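Side-chain contacts in glycinin A3B4 subunit (Glycine max, PDB 2D5F), which serves as a seed storage protein of the 11S globulin family, assembling into trimers and hexamers, and probably supplies the germinating seedling with nitrogen: residues B[80-85]-B[329-334]; B[12-17]-B[423-428]. All coordinates share one frame; numbering follows the deposited sequence.

Contact 1: residues B[80-85]-B[329-334]; sequences FAFPGC and MKLHEN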
ATOM      1  N   PHE B  80     -15.656  -5.496 -23.001  1.00 17.79           N
ATOM      2  CA  PHE B  80     -15.190  -6.535 -22.097  1.00 20.47           C
ATOM      3  C   PHE B  80     -16.358  -7.090 -21.304  1.00 17.83           C
ATOM      4  O   PHE B  80     -17.423  -6.476 -21.235  1.00 25.25           O
ATOM      5  CB  PHE B  80     -14.177  -5.988 -21.091  1.00 19.60           C
ATOM      6  CG  PHE B  80     -12.967  -5.361 -21.711  1.00 21.36           C
ATOM      7  CD1 PHE B  80     -13.011  -4.055 -22.179  1.00 20.09           C
ATOM      8  CD2 PHE B  80     -11.767  -6.059 -21.775  1.00 16.56           C
ATOM      9  CE1 PHE B  80     -11.876  -3.451 -22.693  1.00 24.23           C
ATOM     10  CE2 PHE B  80     -10.625  -5.464 -22.288  1.00 15.14           C
ATOM     11  CZ  PHE B  80     -10.677  -4.157 -22.747  1.00 14.15           C
ATOM     12  N   ALA B  81     -16.150  -8.253 -20.699  1.00 21.37           N
ATOM     13  CA  ALA B  81     -17.167  -8.872 -19.862  1.00 22.93           C
ATOM     14  C   ALA B  81     -16.576  -9.023 -18.455  1.00 20.51           C
ATOM     15  O   ALA B  81     -15.980 -10.044 -18.136  1.00 19.37           O
ATOM     16  CB  ALA B  81     -17.568 -10.249 -20.420  1.00 19.79           C
ATOM     17  N   PHE B  82     -16.727  -7.989 -17.630  1.00 21.46           N
ATOM     18  CA  PHE B  82     -16.223  -8.032 -16.262  1.00 19.04           C
ATOM     19  C   PHE B  82     -17.202  -8.848 -15.437  1.00 16.93           C
ATOM     20  O   PHE B  82     -18.395  -8.546 -15.389  1.00 18.87           O
ATOM     21  CB  PHE B  82     -16.070  -6.616 -15.701  1.00 22.32           C
ATOM     22  CG  PHE B  82     -14.838  -5.910 -16.190  1.00 27.82           C
ATOM     23  CD1 PHE B  82     -14.785  -5.377 -17.474  1.00 37.07           C
ATOM     24  CD2 PHE B  82     -13.708  -5.820 -15.381  1.00 45.05           C
ATOM     25  CE1 PHE B  82     -13.619  -4.762 -17.948  1.00 41.86           C
ATOM     26  CE2 PHE B  82     -12.538  -5.208 -15.843  1.00 46.94           C
ATOM     27  CZ  PHE B  82     -12.496  -4.678 -17.132  1.00 41.06           C
ATOM     28  N   PRO B  83     -16.706  -9.890 -14.762  1.00 18.32           N
ATOM     29  CA  PRO B  83     -17.553 -10.766 -13.948  1.00 18.89           C
ATOM     30  C   PRO B  83     -18.344 -10.100 -12.831  1.00 22.80           C
ATOM     31  O   PRO B  83     -17.790  -9.368 -12.018  1.00 19.97           O
ATOM     32  CB  PRO B  83     -16.563 -11.800 -13.418  1.00 21.12           C
ATOM     33  CG  PRO B  83     -15.304 -10.970 -13.224  1.00 18.08           C
ATOM     34  CD  PRO B  83     -15.273 -10.154 -14.510  1.00 20.11           C
ATOM     35  N   GLY B  84     -19.648 -10.358 -12.809  1.00 24.00           N
ATOM     36  CA  GLY B  84     -20.499  -9.819 -11.767  1.00 23.67           C
ATOM     37  C   GLY B  84     -20.862  -8.353 -11.844  1.00 27.32           C
ATOM     38  O   GLY B  84     -21.621  -7.860 -11.011  1.00 30.71           O
ATOM     39  N   CYS B  85     -20.335  -7.645 -12.833  1.00 25.03           N
ATOM     40  CA  CYS B  85     -20.638  -6.226 -12.974  1.00 25.46           C
ATOM     41  C   CYS B  85     -21.982  -5.958 -13.649  1.00 25.40           C
ATOM     42  O   CYS B  85     -22.413  -6.718 -14.514  1.00 25.58           O
ATOM     43  CB  CYS B  85     -19.528  -5.547 -13.756  1.00 22.78           C
ATOM     44  SG  CYS B  85     -17.977  -5.427 -12.816  1.00 26.43           S
ATOM     45  N   MET B 329     -13.004  -0.015 -15.022  1.00 52.62           N
ATOM     46  CA  MET B 329     -11.537   0.037 -15.101  1.00 39.93           C
ATOM     47  C   MET B 329     -11.142   0.646 -16.456  1.00 44.67           C
ATOM     48  O   MET B 329     -11.514   0.114 -17.506  1.00 34.32           O
ATOM     49  CB  MET B 329     -10.997  -1.408 -14.975  1.00 42.46           C
ATOM     50  CG  MET B 329      -9.475  -1.607 -14.956  1.00 34.34           C
ATOM     51  SD  MET B 329      -8.956  -3.394 -14.925  1.00 47.10           S
ATOM     52  CE  MET B 329      -8.537  -3.623 -13.191  1.00 47.39           C
ATOM     53  N   LYS B 330     -10.421   1.769 -16.438  1.00 42.97           N
ATOM     54  CA  LYS B 330      -9.992   2.422 -17.679  1.00 32.31           C
ATOM     55  C   LYS B 330      -8.998   1.496 -18.350  1.00 27.59           C
ATOM     56  O   LYS B 330      -7.966   1.163 -17.766  1.00 31.72           O
ATOM     57  CB  LYS B 330      -9.318   3.760 -17.386  1.00 33.23           C
ATOM     58  CG  LYS B 330      -9.007   4.591 -18.628  1.00 31.91           C
ATOM     59  CD  LYS B 330      -8.173   5.807 -18.257  1.00 39.53           C
ATOM     60  CE  LYS B 330      -8.438   7.003 -19.170  1.00 37.97           C
ATOM     61  NZ  LYS B 330      -8.021   6.787 -20.575  1.00 46.86           N
ATOM     62  N   LEU B 331      -9.286   1.091 -19.583  1.00 18.33           N
ATOM     63  CA  LEU B 331      -8.410   0.159 -20.267  1.00 16.79           C
ATOM     64  C   LEU B 331      -7.927   0.575 -21.644  1.00 23.33           C
ATOM     65  O   LEU B 331      -7.602  -0.271 -22.485  1.00 25.82           O
ATOM     66  CB  LEU B 331      -9.089  -1.208 -20.346  1.00 20.22           C
ATOM     67  CG  LEU B 331      -9.208  -1.936 -19.004  1.00 23.45           C
ATOM     68  CD1 LEU B 331     -10.046  -3.194 -19.168  1.00 23.10           C
ATOM     69  CD2 LEU B 331      -7.820  -2.281 -18.496  1.00 22.69           C
ATOM     70  N   HIS B 332      -7.868   1.878 -21.876  1.00 25.07           N
ATOM     71  CA  HIS B 332      -7.388   2.374 -23.152  1.00 27.52           C
ATOM     72  C   HIS B 332      -6.931   3.816 -23.003  1.00 31.29           C
ATOM     73  O   HIS B 332      -7.482   4.583 -22.209  1.00 28.72           O
ATOM     74  CB  HIS B 332      -8.479   2.218 -24.222  1.00 42.02           C
ATOM     75  CG  HIS B 332      -9.087   3.506 -24.674  1.00 39.99           C
ATOM     76  ND1 HIS B 332      -8.951   3.975 -25.962  1.00 42.61           N
ATOM     77  CD2 HIS B 332      -9.822   4.428 -24.010  1.00 46.13           C
ATOM     78  CE1 HIS B 332      -9.575   5.133 -26.073  1.00 44.76           C
ATOM     79  NE2 HIS B 332     -10.111   5.431 -24.904  1.00 49.95           N
ATOM     80  N   GLU B 333      -5.900   4.169 -23.760  1.00 29.08           N
ATOM     81  CA  GLU B 333      -5.328   5.501 -23.709  1.00 27.20           C
ATOM     82  C   GLU B 333      -4.611   5.777 -25.026  1.00 27.42           C
ATOM     83  O   GLU B 333      -3.988   4.879 -25.594  1.00 24.83           O
ATOM     84  CB  GLU B 333      -4.306   5.566 -22.567  1.00 23.29           C
ATOM     85  CG  GLU B 333      -3.862   6.964 -22.181  1.00 32.57           C
ATOM     86  CD  GLU B 333      -4.954   7.723 -21.451  1.00 42.28           C
ATOM     87  OE1 GLU B 333      -5.535   7.147 -20.507  1.00 51.42           O
ATOM     88  OE2 GLU B 333      -5.231   8.886 -21.813  1.00 53.27           O
ATOM     89  N   ASN B 334      -4.694   7.008 -25.520  1.00 21.70           N
ATOM     90  CA  ASN B 334      -3.981   7.329 -26.744  1.00 23.44           C
ATOM     91  C   ASN B 334      -2.519   7.466 -26.353  1.00 20.71           C
ATOM     92  O   ASN B 334      -2.213   8.005 -25.291  1.00 22.71           O
ATOM     93  CB  ASN B 334      -4.433   8.655 -27.345  1.00 23.08           C
ATOM     94  CG  ASN B 334      -3.637   9.012 -28.587  1.00 26.27           C
ATOM     95  OD1 ASN B 334      -3.922   8.520 -29.684  1.00 31.18           O
ATOM     96  ND2 ASN B 334      -2.609   9.842 -28.417  1.00 19.91           N
TER

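Contact 2: residues B[12-17]-B[423-428]; sequences NNLNAL and VVPQNF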
ATOM      1  N   ASN B  12      23.963 -13.700 -28.480  1.00 35.36           N
ATOM      2  CA  ASN B  12      25.058 -13.013 -29.150  1.00 35.67           C
ATOM      3  C   ASN B  12      24.573 -12.350 -30.424  1.00 31.61           C
ATOM      4  O   ASN B  12      25.304 -11.598 -31.066  1.00 31.47           O
ATOM      5  CB  ASN B  12      26.177 -14.001 -29.461  1.00 39.80           C
ATOM      6  CG  ASN B  12      26.717 -14.664 -28.212  1.00 61.60           C
ATOM      7  OD1 ASN B  12      27.183 -13.988 -27.287  1.00 60.42           O
ATOM      8  ND2 ASN B  12      26.652 -15.993 -28.170  1.00 65.39           N
ATOM      9  N   ASN B  13      23.326 -12.630 -30.783  1.00 28.00           N
ATOM     10  CA  ASN B  13      22.732 -12.046 -31.975  1.00 24.07           C
ATOM     11  C   ASN B  13      21.232 -11.832 -31.763  1.00 26.73           C
ATOM     12  O   ASN B  13      20.558 -12.653 -31.142  1.00 24.11           O
ATOM     13  CB  ASN B  13      22.952 -12.970 -33.184  1.00 23.58           C
ATOM     14  CG  ASN B  13      22.379 -12.396 -34.474  1.00 34.22           C
ATOM     15  OD1 ASN B  13      22.844 -11.369 -34.971  1.00 27.06           O
ATOM     16  ND2 ASN B  13      21.359 -13.058 -35.019  1.00 31.89           N
ATOM     17  N   LEU B  14      20.724 -10.718 -32.268  1.00 21.15           N
ATOM     18  CA  LEU B  14      19.304 -10.411 -32.176  1.00 25.07           C
ATOM     19  C   LEU B  14      18.834 -10.149 -33.594  1.00 27.17           C
ATOM     20  O   LEU B  14      19.452  -9.378 -34.315  1.00 31.52           O
ATOM     21  CB  LEU B  14      19.061  -9.157 -31.333  1.00 28.32           C
ATOM     22  CG  LEU B  14      19.449  -9.169 -29.854  1.00 23.52           C
ATOM     23  CD1 LEU B  14      19.084  -7.815 -29.239  1.00 29.03           C
ATOM     24  CD2 LEU B  14      18.717 -10.293 -29.135  1.00 25.63           C
ATOM     25  N   ASN B  15      17.747 -10.789 -33.999  1.00 32.56           N
ATOM     26  CA  ASN B  15      17.220 -10.581 -35.342  1.00 29.68           C
ATOM     27  C   ASN B  15      15.942  -9.752 -35.351  1.00 30.56           C
ATOM     28  O   ASN B  15      15.150  -9.791 -34.407  1.00 32.49           O
ATOM     29  CB  ASN B  15      16.936 -11.926 -36.010  1.00 29.96           C
ATOM     30  CG  ASN B  15      18.180 -12.563 -36.599  1.00 26.45           C
ATOM     31  OD1 ASN B  15      18.277 -13.779 -36.676  1.00 32.44           O
ATOM     32  ND2 ASN B  15      19.131 -11.737 -37.032  1.00 31.42           N
ATOM     33  N   ALA B  16      15.761  -8.991 -36.424  1.00 27.94           N
ATOM     34  CA  ALA B  16      14.559  -8.194 -36.606  1.00 32.18           C
ATOM     35  C   ALA B  16      13.573  -9.261 -37.058  1.00 30.81           C
ATOM     36  O   ALA B  16      13.804  -9.917 -38.070  1.00 32.05           O
ATOM     37  CB  ALA B  16      14.776  -7.171 -37.701  1.00 33.88           C
ATOM     38  N   LEU B  17      12.485  -9.439 -36.313  1.00 26.81           N
ATOM     39  CA  LEU B  17      11.510 -10.479 -36.617  1.00 19.60           C
ATOM     40  C   LEU B  17      10.184 -10.027 -37.220  1.00 21.98           C
ATOM     41  O   LEU B  17       9.679  -8.946 -36.913  1.00 22.98           O
ATOM     42  CB  LEU B  17      11.212 -11.268 -35.339  1.00 25.46           C
ATOM     43  CG  LEU B  17      12.412 -11.775 -34.531  1.00 32.51           C
ATOM     44  CD1 LEU B  17      11.942 -12.280 -33.179  1.00 29.30           C
ATOM     45  CD2 LEU B  17      13.124 -12.876 -35.300  1.00 27.50           C
ATOM     46  N   VAL B 423      13.695  -7.159 -30.097  1.00 22.99           N
ATOM     47  CA  VAL B 423      13.772  -7.248 -28.647  1.00 22.00           C
ATOM     48  C   VAL B 423      15.020  -6.561 -28.120  1.00 25.22           C
ATOM     49  O   VAL B 423      16.117  -6.758 -28.656  1.00 27.46           O
ATOM     50  CB  VAL B 423      13.821  -8.715 -28.184  1.00 19.82           C
ATOM     51  CG1 VAL B 423      14.115  -8.785 -26.679  1.00 16.35           C
ATOM     52  CG2 VAL B 423      12.516  -9.404 -28.519  1.00 21.36           C
ATOM     53  N   VAL B 424      14.854  -5.752 -27.077  1.00 19.72           N
ATOM     54  CA  VAL B 424      15.988  -5.094 -26.454  1.00 18.49           C
ATOM     55  C   VAL B 424      15.973  -5.550 -24.997  1.00 19.34           C
ATOM     56  O   VAL B 424      15.195  -5.053 -24.181  1.00 17.08           O
ATOM     57  CB  VAL B 424      15.892  -3.553 -26.537  1.00 21.19           C
ATOM     58  CG1 VAL B 424      17.097  -2.917 -25.837  1.00 20.32           C
ATOM     59  CG2 VAL B 424      15.835  -3.112 -28.008  1.00 21.69           C
ATOM     60  N   PRO B 425      16.831  -6.524 -24.660  1.00 21.09           N
ATOM     61  CA  PRO B 425      16.925  -7.066 -23.299  1.00 14.39           C
ATOM     62  C   PRO B 425      17.211  -6.016 -22.236  1.00 18.66           C
ATOM     63  O   PRO B 425      17.845  -4.996 -22.504  1.00 18.23           O
ATOM     64  CB  PRO B 425      18.054  -8.089 -23.409  1.00 16.70           C
ATOM     65  CG  PRO B 425      17.972  -8.528 -24.874  1.00 23.69           C
ATOM     66  CD  PRO B 425      17.780  -7.200 -25.563  1.00 16.17           C
ATOM     67  N   GLN B 426      16.733  -6.282 -21.023  1.00 18.67           N
ATOM     68  CA  GLN B 426      16.944  -5.400 -19.894  1.00 13.39           C
ATOM     69  C   GLN B 426      18.437  -5.083 -19.784  1.00 18.65           C
ATOM     70  O   GLN B 426      19.283  -5.963 -19.966  1.00 18.81           O
ATOM     71  CB  GLN B 426      16.453  -6.085 -18.616  1.00 17.58           C
ATOM     72  CG  GLN B 426      16.789  -5.358 -17.314  1.00 15.48           C
ATOM     73  CD  GLN B 426      16.314  -6.121 -16.087  1.00 25.15           C
ATOM     74  OE1 GLN B 426      16.105  -7.336 -16.140  1.00 25.07           O
ATOM     75  NE2 GLN B 426      16.162  -5.416 -14.968  1.00 22.19           N
ATOM     76  N   ASN B 427      18.740  -3.818 -19.498  1.00 17.45           N
ATOM     77  CA  ASN B 427      20.107  -3.324 -19.340  1.00 16.16           C
ATOM     78  C   ASN B 427      20.970  -3.256 -20.606  1.00 24.00           C
ATOM     79  O   ASN B 427      22.055  -2.671 -20.569  1.00 18.59           O
ATOM     80  CB  ASN B 427      20.854  -4.114 -18.258  1.00 13.46           C
ATOM     81  CG  ASN B 427      20.524  -3.645 -16.833  1.00 17.95           C
ATOM     82  OD1 ASN B 427      21.307  -3.878 -15.905  1.00 18.04           O
ATOM     83  ND2 ASN B 427      19.363  -3.003 -16.650  1.00 15.79           N
ATOM     84  N   PHE B 428      20.525  -3.844 -21.718  1.00 17.56           N
ATOM     85  CA  PHE B 428      21.324  -3.737 -22.937  1.00 15.84           C
ATOM     86  C   PHE B 428      21.192  -2.285 -23.406  1.00 20.22           C
ATOM     87  O   PHE B 428      20.141  -1.664 -23.252  1.00 20.03           O
ATOM     88  CB  PHE B 428      20.826  -4.669 -24.050  1.00 16.52           C
ATOM     89  CG  PHE B 428      21.220  -6.117 -23.877  1.00 19.58           C
ATOM     90  CD1 PHE B 428      21.516  -6.901 -24.993  1.00 18.29           C
ATOM     91  CD2 PHE B 428      21.247  -6.712 -22.619  1.00 22.83           C
ATOM     92  CE1 PHE B 428      21.829  -8.255 -24.862  1.00 18.27           C
ATOM     93  CE2 PHE B 428      21.559  -8.063 -22.473  1.00 21.90           C
ATOM     94  CZ  PHE B 428      21.850  -8.839 -23.599  1.00 16.83           C
TER
HETATM   95  O   HOH W   1      13.986  -9.662 -31.889  1.00 22.95           O

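Contact 1: residues B[80-85]-B[329-334]
Phe80 and Leu331 face each other with their CA atoms 9.7 Å apart, and Phe82 and Met329 at 9.4 Å; no hydrogen bond crosses between residues 80-85 and 329-334, and the contact is made by side chains. Leu331 sends one methyl into both phenylalanines: CD1 lies over a face of the Phe80 ring, 3.9 Å from its centroid in a CH-pi contact, and meets Phe82 CZ at 3.5 Å in the plane of that second ring. With CG of Leu331 anti to its carbonyl carbon (chi1 -70°), the methyl arrives head-on at the Phe82 rim. Beside it, Met329 SD stands 4.1 Å from Phe82 CE2, a Met-aromatic contact at the ring edge. A leucine in place of Phe82 would probably leave Met329 SD without its aromatic edge and open a gap beside Leu331 CD1. Phe82 to Cys85 form a type II turn with Gly84 at positive phi, and Cys85 is disulfide-bonded to Cys327. The contact thus joins the end of strand 75-80 to the approach to strand 332-334, which pairs with strand 121-125, while Arg115 of strand 107-118 packs against Phe80 and Leu331.

Contact 2: residues B[12-17]-B[423-428]
Leu14 of segment 12-17 makes the direct touches to 423-428, pressing one methyl onto the end of the strand. Leu14 CD1 lies 3.2 Å from Val423 O and 3.9 Å from Pro425 CD, the methyl meeting the CD corner of the proline ring. CG lies anti to the carbonyl carbon (chi1 -63°), and the extended second torsion carries CD1 to the strand. The carbonyl pays for this close packing: Val423 O is buried under the methyl and has no hydrogen-bonding partner in the model. The looser part lies around Asn15, whose side chain is exposed and whose CB points away from the strand. Here a water replaces direct contact, donating to Asn15 O at 2.8 Å and accepting from Val423 N at 3.1 Å, so the two backbones are linked without touching. Pro425 to Phe428 form a type II turn, Phe428 N bonding to Pro425 O at 3.0 Å, and Pro425 CB sits over the centre of the Phe428 ring. The N-terminal loop covers strand 421-424, outermost within this chain in a six-stranded sheet of the second cupin half, with helix 38-43 against Leu14 and Val423, and strands 398-404 and 410-413 packing on Leu14.

How the contacts relate
The two contacts lie on opposite sides of the chain's centre, their own centres 33 Å apart and their nearest atoms about 21 Å apart, so neither touches the other. Both join residues far apart in the chain: contact 2 brings the N-terminal loop onto the second cupin domain, and contact 1 brings residues 329-334 against the first cupin half, where strand 332-334 pairs with strand 121-125 at the margin of its sheet. Both also border subunit interfaces, Gly84 bonding to Asp457 of one neighbouring subunit and Gln426 to Gln155 of another. The side chain of Pro425 in contact 2 lies about 11 Å from a bound magnesium ion.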